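Local coordinates for NMB1025 protein (Neisseria meningitidis serogroup B, PDB 3KJJ), which is of unknown function but belongs to the YjgF/RutC family, whose members assemble as trimers and include enamine/imine deaminases, at residues F14-P18 with R19-A23. Numbering follows the deposited sequence.
Sequences FGTTP and RYSEA
F14 and A23 form an antiparallel hydrogen-bonded pair in the beta hairpin of strands 11-16 and 21-26, at a classic beta bulge where E22 and A23 both face F14; the turn end illustrates how a hairpin can be closed by both backbone and side-chain bonds. F14 N gives a hydrogen bond to A23 O at 2.7 Å, and F14 O receives A23 N. The F14 and A23 CB atoms touch, 3.7 Å apart. G15 O accepts a long hydrogen bond (3.3 Å) from E22 N, with the donor above the carbonyl plane and not on a lone pair. T16 OG1 then donates to S21 OG at 2.7 Å, and S21 OG is also hydrogen-bonded to T97 O of the second subunit. At the turn, T17 N and its hydroxyl both donate to Y20 O, the N nearly along the C=O axis, so two donors grip one acceptor. With chi1 at 72°, OG1 is tucked between backbone N and carbonyl carbon and also accepts R19 N beyond P18, while R19 NH2 forms a salt bridge to D89 OD2 of the second subunit. T17 OG1 sits over the centre of the Y20 ring, 3.4 Å above its plane, and T17 CG2 makes a CH-pi contact over the ring, 4.2 Å from its centroid.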
ATOM      1  N   PHE B  14      14.901  -4.940 -10.244  1.00 23.27           N
ATOM      2  CA  PHE B  14      15.095  -4.156 -11.458  1.00 21.08           C
ATOM      3  C   PHE B  14      15.373  -2.709 -11.082  1.00 21.65           C
ATOM      4  O   PHE B  14      14.686  -2.146 -10.223  1.00 20.76           O
ATOM      5  CB  PHE B  14      13.854  -4.206 -12.367  1.00 22.48           C
ATOM      6  CG  PHE B  14      13.405  -5.598 -12.719  1.00 25.11           C
ATOM      7  CD1 PHE B  14      13.835  -6.209 -13.891  1.00 24.30           C
ATOM      8  CD2 PHE B  14      12.548  -6.295 -11.880  1.00 22.05           C
ATOM      9  CE1 PHE B  14      13.425  -7.504 -14.213  1.00 20.69           C
ATOM     10  CE2 PHE B  14      12.130  -7.584 -12.196  1.00 25.65           C
ATOM     11  CZ  PHE B  14      12.563  -8.184 -13.367  1.00 25.52           C
ATOM     12  N   GLY B  15      16.367  -2.113 -11.731  1.00 18.33           N
ATOM     13  CA  GLY B  15      16.684  -0.693 -11.532  1.00 23.18           C
ATOM     14  C   GLY B  15      17.110  -0.402 -10.105  1.00 21.45           C
ATOM     15  O   GLY B  15      16.668   0.579  -9.509  1.00 22.49           O
ATOM     16  N   THR B  16      17.970  -1.264  -9.563  1.00 19.29           N
ATOM     17  CA  THR B  16      18.394  -1.196  -8.164  1.00 18.98           C
ATOM     18  C   THR B  16      19.340  -0.018  -7.921  1.00 21.26           C
ATOM     19  O   THR B  16      20.300   0.193  -8.670  1.00 19.30           O
ATOM     20  CB  THR B  16      19.063  -2.530  -7.719  1.00 19.65           C
ATOM     21  OG1 THR B  16      18.124  -3.602  -7.868  1.00 24.64           O
ATOM     22  CG2 THR B  16      19.521  -2.474  -6.264  1.00 18.03           C
ATOM     23  N   THR B  17      19.027   0.761  -6.890  1.00 19.91           N
ATOM     24  CA  THR B  17      19.863   1.871  -6.434  1.00 22.60           C
ATOM     25  C   THR B  17      20.299   1.552  -4.990  1.00 21.26           C
ATOM     26  O   THR B  17      19.773   0.612  -4.398  1.00 17.21           O
ATOM     27  CB  THR B  17      19.081   3.205  -6.446  1.00 21.38           C
ATOM     28  OG1 THR B  17      18.129   3.213  -5.381  1.00 25.55           O
ATOM     29  CG2 THR B  17      18.353   3.429  -7.781  1.00 25.53           C
ATOM     30  N   PRO B  18      21.243   2.327  -4.406  1.00 22.96           N
ATOM     31  CA  PRO B  18      21.541   2.080  -2.989  1.00 21.52           C
ATOM     32  C   PRO B  18      20.355   2.233  -2.025  1.00 16.88           C
ATOM     33  O   PRO B  18      20.432   1.763  -0.901  1.00 15.68           O
ATOM     34  CB  PRO B  18      22.614   3.130  -2.672  1.00 23.30           C
ATOM     35  CG  PRO B  18      23.301   3.324  -3.949  1.00 22.12           C
ATOM     36  CD  PRO B  18      22.208   3.281  -4.992  1.00 24.50           C
ATOM     37  N   ARG B  19      19.268   2.851  -2.479  1.00 20.57           N
ATOM     38  CA  ARG B  19      18.133   3.205  -1.627  1.00 20.02           C
ATOM     39  C   ARG B  19      16.894   2.327  -1.858  1.00 21.53           C
ATOM     40  O   ARG B  19      16.164   2.008  -0.914  1.00 23.51           O
ATOM     41  CB  ARG B  19      17.778   4.676  -1.854  1.00 21.14           C
ATOM     42  CG  ARG B  19      16.664   5.225  -0.984  1.00 18.60           C
ATOM     43  CD  ARG B  19      16.684   6.743  -1.021  1.00 20.79           C
ATOM     44  NE  ARG B  19      17.960   7.252  -0.523  1.00 28.03           N
ATOM     45  CZ  ARG B  19      18.386   8.503  -0.660  1.00 28.05           C
ATOM     46  NH1 ARG B  19      17.638   9.409  -1.281  1.00 26.46           N
ATOM     47  NH2 ARG B  19      19.567   8.846  -0.162  1.00 29.28           N
ATOM     48  N   TYR B  20      16.681   1.932  -3.109  1.00 20.07           N
ATOM     49  CA  TYR B  20      15.454   1.250  -3.540  1.00 18.31           C
ATOM     50  C   TYR B  20      15.685   0.604  -4.898  1.00 19.58           C
ATOM     51  O   TYR B  20      16.669   0.919  -5.574  1.00 16.45           O
ATOM     52  CB  TYR B  20      14.295   2.258  -3.663  1.00 20.13           C
ATOM     53  CG  TYR B  20      14.573   3.348  -4.671  1.00 18.68           C
ATOM     54  CD1 TYR B  20      14.345   3.145  -6.030  1.00 22.16           C
ATOM     55  CD2 TYR B  20      15.090   4.575  -4.268  1.00 23.75           C
ATOM     56  CE1 TYR B  20      14.630   4.128  -6.958  1.00 21.49           C
ATOM     57  CE2 TYR B  20      15.382   5.571  -5.190  1.00 26.30           C
ATOM     58  CZ  TYR B  20      15.142   5.345  -6.533  1.00 32.49           C
ATOM     59  OH  TYR B  20      15.422   6.335  -7.451  1.00 34.63           O
ATOM     60  N   SER B  21      14.772  -0.285  -5.292  1.00 17.82           N
ATOM     61  CA  SER B  21      14.692  -0.777  -6.662  1.00 17.32           C
ATOM     62  C   SER B  21      13.439  -0.240  -7.320  1.00 15.53           C
ATOM     63  O   SER B  21      12.377  -0.152  -6.689  1.00 14.05           O
ATOM     64  CB  SER B  21      14.671  -2.310  -6.721  1.00 19.31           C
ATOM     65  OG  SER B  21      15.940  -2.863  -6.411  1.00 18.33           O
ATOM     66  N   GLU B  22      13.556   0.085  -8.603  1.00 15.16           N
ATOM     67  CA  GLU B  22      12.414   0.570  -9.364  1.00 17.78           C
ATOM     68  C   GLU B  22      11.330  -0.483  -9.444  1.00 16.30           C
ATOM     69  O   GLU B  22      10.133  -0.169  -9.433  1.00 17.93           O
ATOM     70  CB  GLU B  22      12.851   0.983 -10.770  1.00 18.90           C
ATOM     71  CG  GLU B  22      13.810   2.162 -10.796  1.00 26.64           C
ATOM     72  CD  GLU B  22      13.154   3.487 -10.413  1.00 29.01           C
ATOM     73  OE1 GLU B  22      12.002   3.499  -9.902  1.00 20.90           O
ATOM     74  OE2 GLU B  22      13.817   4.522 -10.620  1.00 30.71           O
ATOM     75  N   ALA B  23      11.754  -1.739  -9.535  1.00 17.78           N
ATOM     76  CA  ALA B  23      10.822  -2.859  -9.605  1.00 15.52           C
ATOM     77  C   ALA B  23      11.405  -4.057  -8.877  1.00 17.13           C
ATOM     78  O   ALA B  23      12.618  -4.271  -8.882  1.00 16.52           O
ATOM     79  CB  ALA B  23      10.528  -3.204 -11.027  1.00 17.89           C
TER